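Local coordinates for protein leucine aminopeptidase 2 (Saccharomyces cerevisiae, PDB 2XQ0) that cleaves di- and tripeptides from their amino ends as a zinc aminopeptidase of the M1 family and also shows low epoxide hydrolase activity in vitro, at residues Trp326-Glu331 / Val388-Gly393; Thr343-Ala348 / Leu396-Glu401; Glu366-Leu371 / Asp382-Thr387. All coordinates share one frame; numbering follows the deposited sequence.

Contact 1: Trp326-Glu331 / Val388-Gly393; sequences WTVYLE and VPYEKG. With BES (2-(3-amino-2-hydroxy-4-phenyl-butyrylamino)-4-methyl-pentanoic acid), chain B.
V328 and Y390 meet at about a right angle, the valine presenting one methyl to the edge of the tyrosine ring. CG2 of V328 lies near the ring plane, 3.7 Å from CD2 of Y390, and it also touches the tyrosine CB. The other methyl, CG1, stands anti to the backbone N (chi1 174°) and is thereby turned toward E391, where it lies 4.1 Å from the carboxylate oxygen OE2. That carboxylate is held by a salt bridge to R332, one turn further along helix 321-339, so the valine methyl borders a charge that already has its mate. The backbones approach closely, with the CA atoms of V328 and Y390 6.2 Å apart.

Both segments belong to the thermolysin-like catalytic domain of the M1 aminopeptidases. Helix 321-339 carries the zinc ligand E324 just before this segment, and the first turn of helix 388-403 brings in Y390, the proton donor. A contact consistent with that role is seen in the bestatin complex: OH of Y390 donates a hydrogen bond of 3.0 Å to carbonyl oxygen O3 of the inhibitor, which also lies near the plane of the ring, at its edge. Within the same segment as V328, OE1 of E331 is hydrogen-bonded to ND1 of the zinc ligand H301, a second-shell link that probably steadies the imidazole.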
loop_
_atom_site.group_PDB
_atom_site.type_symbol
_atom_site.label_atom_id
_atom_site.label_comp_id
_atom_site.label_asym_id
_atom_site.label_seq_id
_atom_site.Cartn_x
_atom_site.Cartn_y
_atom_site.Cartn_z
ATOM N N TRP A 326 3.824 2.408 11.744
ATOM C CA TRP A 326 2.875 3.288 12.420
ATOM C C TRP A 326 1.451 3.126 11.867
ATOM O O TRP A 326 0.486 2.975 12.639
ATOM C CB TRP A 326 3.338 4.750 12.290
ATOM C CG TRP A 326 4.191 5.178 13.436
ATOM C CD1 TRP A 326 5.524 5.464 13.419
ATOM C CD2 TRP A 326 3.754 5.373 14.780
ATOM N NE1 TRP A 326 5.946 5.827 14.678
ATOM C CE2 TRP A 326 4.875 5.781 15.530
ATOM C CE3 TRP A 326 2.522 5.241 15.424
ATOM C CZ2 TRP A 326 4.802 6.049 16.893
ATOM C CZ3 TRP A 326 2.455 5.511 16.788
ATOM C CH2 TRP A 326 3.577 5.912 17.498
ATOM N N THR A 327 1.312 3.159 10.535
ATOM C CA THR A 327 -0.016 3.032 9.908
ATOM C C THR A 327 -0.745 1.764 10.355
ATOM O O THR A 327 -1.911 1.822 10.712
ATOM C CB THR A 327 0.058 3.100 8.375
ATOM O OG1 THR A 327 0.643 4.359 8.003
ATOM C CG2 THR A 327 -1.344 2.948 7.727
ATOM N N VAL A 328 -0.057 0.627 10.337
ATOM C CA VAL A 328 -0.675 -0.634 10.716
ATOM C C VAL A 328 -1.063 -0.550 12.197
ATOM O O VAL A 328 -2.138 -1.013 12.593
ATOM C CB VAL A 328 0.267 -1.863 10.436
ATOM C CG1 VAL A 328 -0.348 -3.165 10.988
ATOM C CG2 VAL A 328 0.530 -2.034 8.920
ATOM N N TYR A 329 -0.189 0.056 13.004
ATOM C CA TYR A 329 -0.475 0.270 14.428
ATOM C C TYR A 329 -1.727 1.129 14.600
ATOM O O TYR A 329 -2.702 0.740 15.280
ATOM C CB TYR A 329 0.741 0.871 15.187
ATOM C CG TYR A 329 0.385 1.177 16.627
ATOM C CD1 TYR A 329 0.384 0.175 17.593
ATOM C CD2 TYR A 329 -0.020 2.447 16.999
ATOM C CE1 TYR A 329 0.011 0.443 18.900
ATOM C CE2 TYR A 329 -0.398 2.715 18.277
ATOM C CZ TYR A 329 -0.390 1.710 19.224
ATOM O OH TYR A 329 -0.774 1.987 20.507
ATOM N N LEU A 330 -1.729 2.286 13.956
ATOM C CA LEU A 330 -2.881 3.180 14.041
ATOM C C LEU A 330 -4.190 2.569 13.509
ATOM O O LEU A 330 -5.223 2.693 14.138
ATOM C CB LEU A 330 -2.586 4.514 13.351
ATOM C CG LEU A 330 -1.504 5.335 14.062
ATOM C CD1 LEU A 330 -1.081 6.544 13.208
ATOM C CD2 LEU A 330 -1.967 5.767 15.468
ATOM N N GLU A 331 -4.124 1.910 12.356
ATOM C CA GLU A 331 -5.248 1.196 11.753
ATOM C C GLU A 331 -5.881 0.249 12.770
ATOM O O GLU A 331 -7.097 0.238 12.961
ATOM C CB GLU A 331 -4.729 0.378 10.561
ATOM C CG GLU A 331 -5.712 -0.612 9.924
ATOM C CD GLU A 331 -5.012 -1.558 8.936
ATOM O OE1 GLU A 331 -3.773 -1.432 8.719
ATOM O OE2 GLU A 331 -5.708 -2.435 8.374
ATOM N N VAL A 388 7.615 -7.044 6.320
ATOM C CA VAL A 388 8.420 -6.678 7.499
ATOM C C VAL A 388 8.184 -5.260 8.045
ATOM O O VAL A 388 7.955 -5.091 9.239
ATOM C CB VAL A 388 9.926 -6.913 7.239
ATOM C CG1 VAL A 388 10.772 -6.343 8.384
ATOM C CG2 VAL A 388 10.185 -8.399 7.062
ATOM N N PRO A 389 8.235 -4.227 7.180
ATOM C CA PRO A 389 8.027 -2.894 7.769
ATOM C C PRO A 389 6.643 -2.747 8.386
ATOM O O PRO A 389 6.483 -2.044 9.393
ATOM C CB PRO A 389 8.191 -1.931 6.574
ATOM C CG PRO A 389 8.151 -2.808 5.333
ATOM C CD PRO A 389 8.706 -4.147 5.787
ATOM N N TYR A 390 5.654 -3.394 7.773
ATOM C CA TYR A 390 4.284 -3.349 8.265
ATOM C C TYR A 390 4.185 -4.016 9.630
ATOM O O TYR A 390 3.772 -3.401 10.610
ATOM C CB TYR A 390 3.350 -4.072 7.277
ATOM C CG TYR A 390 3.218 -3.386 5.928
ATOM C CD1 TYR A 390 4.162 -3.584 4.918
ATOM C CD2 TYR A 390 2.136 -2.559 5.661
ATOM C CE1 TYR A 390 4.037 -2.945 3.677
ATOM C CE2 TYR A 390 1.998 -1.919 4.426
ATOM C CZ TYR A 390 2.944 -2.113 3.446
ATOM O OH TYR A 390 2.791 -1.485 2.227
ATOM N N GLU A 391 4.556 -5.283 9.680
ATOM C CA GLU A 391 4.239 -6.119 10.836
ATOM C C GLU A 391 5.324 -6.154 11.896
ATOM O O GLU A 391 5.018 -6.207 13.080
ATOM C CB GLU A 391 3.907 -7.544 10.395
ATOM C CG GLU A 391 2.646 -7.657 9.521
ATOM C CD GLU A 391 1.364 -7.277 10.259
ATOM O OE1 GLU A 391 1.330 -7.330 11.510
ATOM O OE2 GLU A 391 0.383 -6.913 9.582
ATOM N N LYS A 392 6.591 -6.171 11.502
ATOM C CA LYS A 392 7.624 -6.021 12.516
ATOM C C LYS A 392 7.518 -4.600 13.057
ATOM O O LYS A 392 7.712 -4.355 14.251
ATOM C CB LYS A 392 9.033 -6.327 11.945
ATOM C CG LYS A 392 10.108 -6.445 13.028
ATOM C CD LYS A 392 11.527 -6.693 12.490
ATOM C CE LYS A 392 11.839 -8.172 12.291
ATOM N NZ LYS A 392 13.335 -8.457 12.187
ATOM N N GLY A 393 7.203 -3.655 12.171
ATOM C CA GLY A 393 6.995 -2.272 12.581
ATOM C C GLY A 393 5.880 -2.155 13.591
ATOM O O GLY A 393 6.068 -1.616 14.678
HETATM N N2 BES B . 0.838 2.888 -0.477
HETATM C C1 BES B . 0.759 1.576 0.130
HETATM C C6 BES B . 0.988 0.492 -0.925
HETATM C C7 BES B . 2.388 0.603 -1.488
HETATM C C8 BES B . 3.468 0.752 -0.626
HETATM C C12 BES B . 2.595 0.574 -2.864
HETATM C C9 BES B . 4.756 0.861 -1.138
HETATM C C11 BES B . 3.885 0.684 -3.376
HETATM C C10 BES B . 4.967 0.826 -2.513
HETATM C C2 BES B . -0.598 1.364 0.814
HETATM O O2 BES B . -0.926 2.341 1.812
HETATM C C3 BES B . -0.566 0.008 1.438
HETATM O O3 BES B . 0.109 -0.224 2.444
HETATM N N1 BES B . -1.319 -0.837 0.746
HETATM C C4 BES B . -1.559 -2.242 1.004
HETATM C C13 BES B . -2.889 -2.241 1.748
HETATM C C14 BES B . -2.830 -3.002 3.065
HETATM C C15 BES B . -3.952 -2.540 3.988
HETATM C C16 BES B . -1.469 -2.867 3.745
HETATM C C5 BES B . -1.751 -2.894 -0.336
HETATM O O1 BES B . -1.493 -4.112 -0.461
HETATM O O4 BES B . -2.159 -2.183 -1.288
#

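Contact 2: Thr343-Ala348 / Leu396-Glu401; sequences TRHFSA and LLFHLE
F398 and E401 reach across from helix 388-403 to R344 and H345 on helix 341-360, joining two helices of the M1 catalytic domain through long side chains. The axes of the short segments stay 13.5 Å apart and run at 142°, closer to antiparallel than to parallel, so side-chain ends bridge the gap.

Along the second segment, L397 turns to W326 and Y329 of helix 321-339, and F398 is the first residue to cross. With CG anti to the backbone N, its ring extends toward the other helix and ends between two partners. CE1 sits over one face of the R344 guanidinium, 3.6 Å from NH2, yet the arginine itself lies at the rim of the phenyl ring; the planes are 71° apart, which excludes a flat cation-pi stack. Toward H345 the phenyl presents its edge to the imidazole face in an offset edge-to-face pair, CZ of F398 lying 4.0 Å from CE1 of H345. The histidine is anchored from outside, its ND1 bonded to the backbone N of I467.

One turn later, E401 meets R344 end-on, its carboxylate nearly coplanar with the guanidinium. Y329 OH lies unusually close to E401 OE1, probably as a hydrogen bond, and E341 is a second anionic partner of the arginine, bound at NE. Replacing R344 with a leucine would probably cost E401 both bonds of this salt bridge, leave E341 without its arginine mate, and take away the guanidinium face that CE1 of F398 covers. Each carboxylate oxygen uses its syn lone pair, and NH1 of R344 reaches OE1 of E401 at 3.1 Å. The straighter bond, 170° at the hydrogen, joins NH2 of R344 to OE2 of E401.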
loop_
_atom_site.group_PDB
_atom_site.type_symbol
_atom_site.label_atom_id
_atom_site.label_comp_id
_atom_site.label_asym_id
_atom_site.label_seq_id
_atom_site.Cartn_x
_atom_site.Cartn_y
_atom_site.Cartn_z
ATOM N N THR A 343 -10.981 -7.901 18.335
ATOM C CA THR A 343 -10.887 -7.603 16.912
ATOM C C THR A 343 -9.495 -7.072 16.545
ATOM O O THR A 343 -8.894 -7.522 15.563
ATOM C CB THR A 343 -11.993 -6.605 16.489
ATOM O OG1 THR A 343 -13.269 -7.190 16.752
ATOM C CG2 THR A 343 -11.910 -6.283 15.003
ATOM N N ARG A 344 -8.970 -6.132 17.331
ATOM C CA ARG A 344 -7.623 -5.626 17.069
ATOM C C ARG A 344 -6.617 -6.775 17.094
ATOM O O ARG A 344 -5.744 -6.889 16.228
ATOM C CB ARG A 344 -7.213 -4.555 18.094
ATOM C CG ARG A 344 -5.706 -4.224 18.017
ATOM C CD ARG A 344 -5.368 -2.879 18.653
ATOM N NE ARG A 344 -5.202 -2.968 20.104
ATOM C CZ ARG A 344 -4.131 -2.514 20.747
ATOM N NH1 ARG A 344 -3.144 -1.952 20.065
ATOM N NH2 ARG A 344 -4.038 -2.621 22.063
ATOM N N HIS A 345 -6.730 -7.617 18.111
ATOM C CA HIS A 345 -5.804 -8.723 18.286
ATOM C C HIS A 345 -5.941 -9.764 17.180
ATOM O O HIS A 345 -4.951 -10.340 16.740
ATOM C CB HIS A 345 -6.008 -9.360 19.660
ATOM C CG HIS A 345 -5.434 -8.549 20.778
ATOM N ND1 HIS A 345 -4.467 -9.034 21.627
ATOM C CD2 HIS A 345 -5.650 -7.268 21.150
ATOM C CE1 HIS A 345 -4.131 -8.098 22.497
ATOM N NE2 HIS A 345 -4.834 -7.012 22.223
ATOM N N PHE A 346 -7.167 -10.022 16.734
ATOM C CA PHE A 346 -7.365 -10.945 15.610
ATOM C C PHE A 346 -6.619 -10.420 14.382
ATOM O O PHE A 346 -5.949 -11.153 13.667
ATOM C CB PHE A 346 -8.863 -11.097 15.296
ATOM C CG PHE A 346 -9.148 -12.012 14.131
ATOM C CD1 PHE A 346 -9.005 -13.388 14.260
ATOM C CD2 PHE A 346 -9.528 -11.500 12.908
ATOM C CE1 PHE A 346 -9.253 -14.227 13.190
ATOM C CE2 PHE A 346 -9.787 -12.337 11.839
ATOM C CZ PHE A 346 -9.648 -13.699 11.974
ATOM N N SER A 347 -6.739 -9.132 14.128
ATOM C CA SER A 347 -6.049 -8.550 12.974
ATOM C C SER A 347 -4.519 -8.734 13.114
ATOM O O SER A 347 -3.832 -9.049 12.137
ATOM C CB SER A 347 -6.463 -7.073 12.822
ATOM O OG SER A 347 -5.660 -6.397 11.874
ATOM N N ALA A 348 -3.993 -8.593 14.331
ATOM C CA ALA A 348 -2.550 -8.727 14.570
ATOM C C ALA A 348 -2.109 -10.162 14.362
ATOM O O ALA A 348 -0.979 -10.423 13.952
ATOM C CB ALA A 348 -2.198 -8.290 15.996
ATOM N N LEU A 396 6.848 -3.746 17.008
ATOM C CA LEU A 396 7.695 -2.920 17.870
ATOM C C LEU A 396 6.839 -1.880 18.590
ATOM O O LEU A 396 6.990 -1.657 19.798
ATOM C CB LEU A 396 8.813 -2.252 17.065
ATOM C CG LEU A 396 9.593 -1.175 17.802
ATOM C CD1 LEU A 396 10.125 -1.734 19.108
ATOM C CD2 LEU A 396 10.721 -0.643 16.918
ATOM N N LEU A 397 5.901 -1.268 17.869
ATOM C CA LEU A 397 5.041 -0.243 18.499
ATOM C C LEU A 397 4.067 -0.820 19.537
ATOM O O LEU A 397 3.779 -0.189 20.559
ATOM C CB LEU A 397 4.273 0.530 17.432
ATOM C CG LEU A 397 5.195 1.315 16.494
ATOM C CD1 LEU A 397 4.417 1.894 15.335
ATOM C CD2 LEU A 397 5.916 2.400 17.279
ATOM N N PHE A 398 3.533 -2.000 19.246
ATOM C CA PHE A 398 2.662 -2.699 20.168
ATOM C C PHE A 398 3.425 -3.089 21.458
ATOM O O PHE A 398 2.871 -3.051 22.565
ATOM C CB PHE A 398 2.058 -3.937 19.489
ATOM C CG PHE A 398 1.036 -4.651 20.345
ATOM C CD1 PHE A 398 -0.202 -4.080 20.586
ATOM C CD2 PHE A 398 1.323 -5.883 20.919
ATOM C CE1 PHE A 398 -1.149 -4.724 21.398
ATOM C CE2 PHE A 398 0.383 -6.533 21.720
ATOM C CZ PHE A 398 -0.857 -5.943 21.957
ATOM N N HIS A 399 4.691 -3.468 21.300
ATOM C CA HIS A 399 5.562 -3.786 22.431
ATOM C C HIS A 399 5.772 -2.552 23.308
ATOM O O HIS A 399 5.656 -2.615 24.532
ATOM C CB HIS A 399 6.909 -4.306 21.922
ATOM C CG HIS A 399 7.874 -4.662 23.013
ATOM N ND1 HIS A 399 7.603 -5.630 23.955
ATOM C CD2 HIS A 399 9.101 -4.183 23.307
ATOM C CE1 HIS A 399 8.624 -5.726 24.787
ATOM N NE2 HIS A 399 9.549 -4.860 24.416
ATOM N N LEU A 400 6.060 -1.428 22.661
ATOM C CA LEU A 400 6.260 -0.158 23.341
ATOM C C LEU A 400 4.997 0.289 24.075
ATOM O O LEU A 400 5.061 0.718 25.223
ATOM C CB LEU A 400 6.694 0.909 22.332
ATOM C CG LEU A 400 8.122 0.731 21.798
ATOM C CD1 LEU A 400 8.487 1.826 20.785
ATOM C CD2 LEU A 400 9.142 0.684 22.934
ATOM N N GLU A 401 3.855 0.210 23.394
ATOM C CA GLU A 401 2.563 0.460 24.026
ATOM C C GLU A 401 2.458 -0.323 25.333
ATOM O O GLU A 401 2.094 0.219 26.371
ATOM C CB GLU A 401 1.426 0.031 23.086
ATOM C CG GLU A 401 0.034 0.211 23.661
ATOM C CD GLU A 401 -1.057 -0.467 22.834
ATOM O OE1 GLU A 401 -1.196 -0.153 21.621
ATOM O OE2 GLU A 401 -1.798 -1.303 23.414
#

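Contact 3: Glu366-Leu371 / Asp382-Thr387; sequences ERFSTL and DDAFST
The end of helix 365-368 and the 3-10 turn at 382-384 come together with F368 and A384 nearest, their CA atoms 5.9 Å apart, and both segments then continue as loop or turn. F368 supplies nearly all of the side-chain contact. With CG anti to the carbonyl carbon (chi1 -68°), its ring is directed toward the 3-10 turn, facing the D383 carbonyl. The oxygen O of D383 stands 3.4 Å above one face of the ring, displaced toward the rim and nearest to CD2. R367 closes the opposite face: its CG lies over the ring centre, 4.0 Å from the plane, so the phenyl is sandwiched between its own neighbour and the facing turn. CD2 of F368 also meets A384, reaching its CB at 4.3 Å.

Beside this contact, a water joins the two backbones. It donates to O of F368 at 2.7 Å and to O of A384 at a short 2.5 Å, linking both carbonyls, and is also bonded to OG of S386 at 2.9 Å. S386 lies ahead of helix 388-403, and its OG caps N of V388, two residues before the active-site tyrosine Y390.

The contact lies beside the N-terminal end of helix 388-403: F385 faces F320 and touches the bound bestatin, S386 and T387 lean on helix 341-360, and L371 packs on K392 and L396.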
loop_
_atom_site.group_PDB
_atom_site.type_symbol
_atom_site.label_atom_id
_atom_site.label_comp_id
_atom_site.label_asym_id
_atom_site.label_seq_id
_atom_site.Cartn_x
_atom_site.Cartn_y
_atom_site.Cartn_z
ATOM N N GLU A 366 18.404 -12.524 5.613
ATOM C CA GLU A 366 19.394 -11.915 6.500
ATOM C C GLU A 366 19.464 -10.414 6.261
ATOM O O GLU A 366 19.696 -9.629 7.190
ATOM C CB GLU A 366 20.770 -12.535 6.285
ATOM C CG GLU A 366 21.869 -11.916 7.137
ATOM C CD GLU A 366 22.146 -12.697 8.415
ATOM O OE1 GLU A 366 21.266 -13.474 8.849
ATOM O OE2 GLU A 366 23.248 -12.534 8.984
ATOM N N ARG A 367 19.281 -10.028 5.001
ATOM C CA ARG A 367 19.308 -8.630 4.616
ATOM C C ARG A 367 17.921 -7.998 4.705
ATOM O O ARG A 367 17.731 -6.968 5.345
ATOM C CB ARG A 367 19.839 -8.470 3.189
ATOM C CG ARG A 367 19.673 -7.059 2.684
ATOM C CD ARG A 367 20.375 -6.770 1.374
ATOM N NE ARG A 367 20.369 -5.326 1.161
ATOM C CZ ARG A 367 20.694 -4.719 0.030
ATOM N NH1 ARG A 367 20.641 -3.394 -0.030
ATOM N NH2 ARG A 367 21.068 -5.427 -1.032
ATOM N N PHE A 368 16.949 -8.603 4.035
ATOM C CA PHE A 368 15.689 -7.908 3.820
ATOM C C PHE A 368 14.660 -8.055 4.942
ATOM O O PHE A 368 13.578 -7.489 4.849
ATOM C CB PHE A 368 15.073 -8.285 2.472
ATOM C CG PHE A 368 15.864 -7.793 1.282
ATOM C CD1 PHE A 368 16.477 -8.689 0.421
ATOM C CD2 PHE A 368 15.993 -6.436 1.031
ATOM C CE1 PHE A 368 17.202 -8.239 -0.677
ATOM C CE2 PHE A 368 16.724 -5.979 -0.063
ATOM C CZ PHE A 368 17.321 -6.880 -0.911
ATOM N N SER A 369 14.987 -8.785 6.005
ATOM C CA SER A 369 14.029 -8.926 7.101
ATOM C C SER A 369 14.364 -8.065 8.312
ATOM O O SER A 369 13.715 -8.164 9.343
ATOM C CB SER A 369 13.866 -10.391 7.510
ATOM O OG SER A 369 14.977 -10.848 8.254
ATOM N N THR A 370 15.385 -7.224 8.196
ATOM C CA THR A 370 15.695 -6.283 9.264
ATOM C C THR A 370 14.708 -5.137 9.169
ATOM O O THR A 370 14.315 -4.744 8.067
ATOM C CB THR A 370 17.140 -5.749 9.162
ATOM O OG1 THR A 370 17.320 -5.051 7.918
ATOM C CG2 THR A 370 18.139 -6.912 9.234
ATOM N N LEU A 371 14.293 -4.603 10.316
ATOM C CA LEU A 371 13.296 -3.539 10.324
ATOM C C LEU A 371 13.795 -2.280 9.609
ATOM O O LEU A 371 13.093 -1.737 8.780
ATOM C CB LEU A 371 12.855 -3.208 11.744
ATOM C CG LEU A 371 11.708 -2.205 11.852
ATOM C CD1 LEU A 371 10.518 -2.689 11.048
ATOM C CD2 LEU A 371 11.322 -2.010 13.315
ATOM N N ASP A 382 11.954 -1.051 -4.192
ATOM C CA ASP A 382 10.970 -2.130 -4.276
ATOM C C ASP A 382 11.491 -3.377 -3.579
ATOM O O ASP A 382 10.774 -4.022 -2.819
ATOM C CB ASP A 382 10.669 -2.485 -5.739
ATOM C CG ASP A 382 9.585 -1.614 -6.358
ATOM O OD1 ASP A 382 8.750 -1.062 -5.609
ATOM O OD2 ASP A 382 9.559 -1.497 -7.606
ATOM N N ASP A 383 12.748 -3.713 -3.846
ATOM C CA ASP A 383 13.334 -4.957 -3.359
ATOM C C ASP A 383 13.278 -5.087 -1.842
ATOM O O ASP A 383 13.504 -6.168 -1.301
ATOM C CB ASP A 383 14.785 -5.106 -3.842
ATOM C CG ASP A 383 14.877 -5.426 -5.324
ATOM O OD1 ASP A 383 13.826 -5.464 -6.008
ATOM O OD2 ASP A 383 16.011 -5.642 -5.807
ATOM N N ALA A 384 12.969 -3.990 -1.162
ATOM C CA ALA A 384 12.943 -3.982 0.295
ATOM C C ALA A 384 11.528 -3.932 0.834
ATOM O O ALA A 384 11.321 -3.971 2.042
ATOM C CB ALA A 384 13.724 -2.803 0.821
ATOM N N PHE A 385 10.548 -3.821 -0.053
ATOM C CA PHE A 385 9.168 -3.828 0.400
ATOM C C PHE A 385 8.716 -5.270 0.592
ATOM O O PHE A 385 8.881 -6.134 -0.278
ATOM C CB PHE A 385 8.248 -3.031 -0.535
ATOM C CG PHE A 385 8.656 -1.587 -0.684
ATOM C CD1 PHE A 385 9.166 -0.883 0.399
ATOM C CD2 PHE A 385 8.546 -0.938 -1.900
ATOM C CE1 PHE A 385 9.552 0.441 0.270
ATOM C CE2 PHE A 385 8.933 0.387 -2.031
ATOM C CZ PHE A 385 9.431 1.075 -0.948
ATOM N N SER A 386 8.205 -5.529 1.780
ATOM C CA SER A 386 7.719 -6.837 2.142
ATOM C C SER A 386 6.775 -6.566 3.277
ATOM O O SER A 386 6.463 -5.417 3.571
ATOM C CB SER A 386 8.865 -7.709 2.648
ATOM O OG SER A 386 9.342 -7.230 3.900
ATOM N N THR A 387 6.359 -7.624 3.950
ATOM C CA THR A 387 5.519 -7.477 5.122
ATOM C C THR A 387 6.285 -6.973 6.354
ATOM O O THR A 387 5.679 -6.503 7.317
ATOM C CB THR A 387 4.844 -8.805 5.436
ATOM O OG1 THR A 387 4.186 -9.284 4.249
ATOM C CG2 THR A 387 3.846 -8.628 6.558
HETATM O O HOH W 1 11.774 -5.734 3.778
#

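How the contacts relate
From the N terminus, helix 321-339 comes first, then helix 341-360, the short helix 365-368, a long loop and helix 388-403. Contact 1 closes the wider connection, from 326-331 to 388-393, and contact 2 joins 343-348 to 396-401; their segments alternate along the chain, so the two cross. Contact 3 closes the short loop between 366-371 and 382-387 and lies within both larger closures. Contacts 1 and 2 share helix 388-403, which thereby ties helices 321-339 and 341-360 together. Contact 3 joins contact 1 through a probable hydrogen bond from K392 NZ to S369 O.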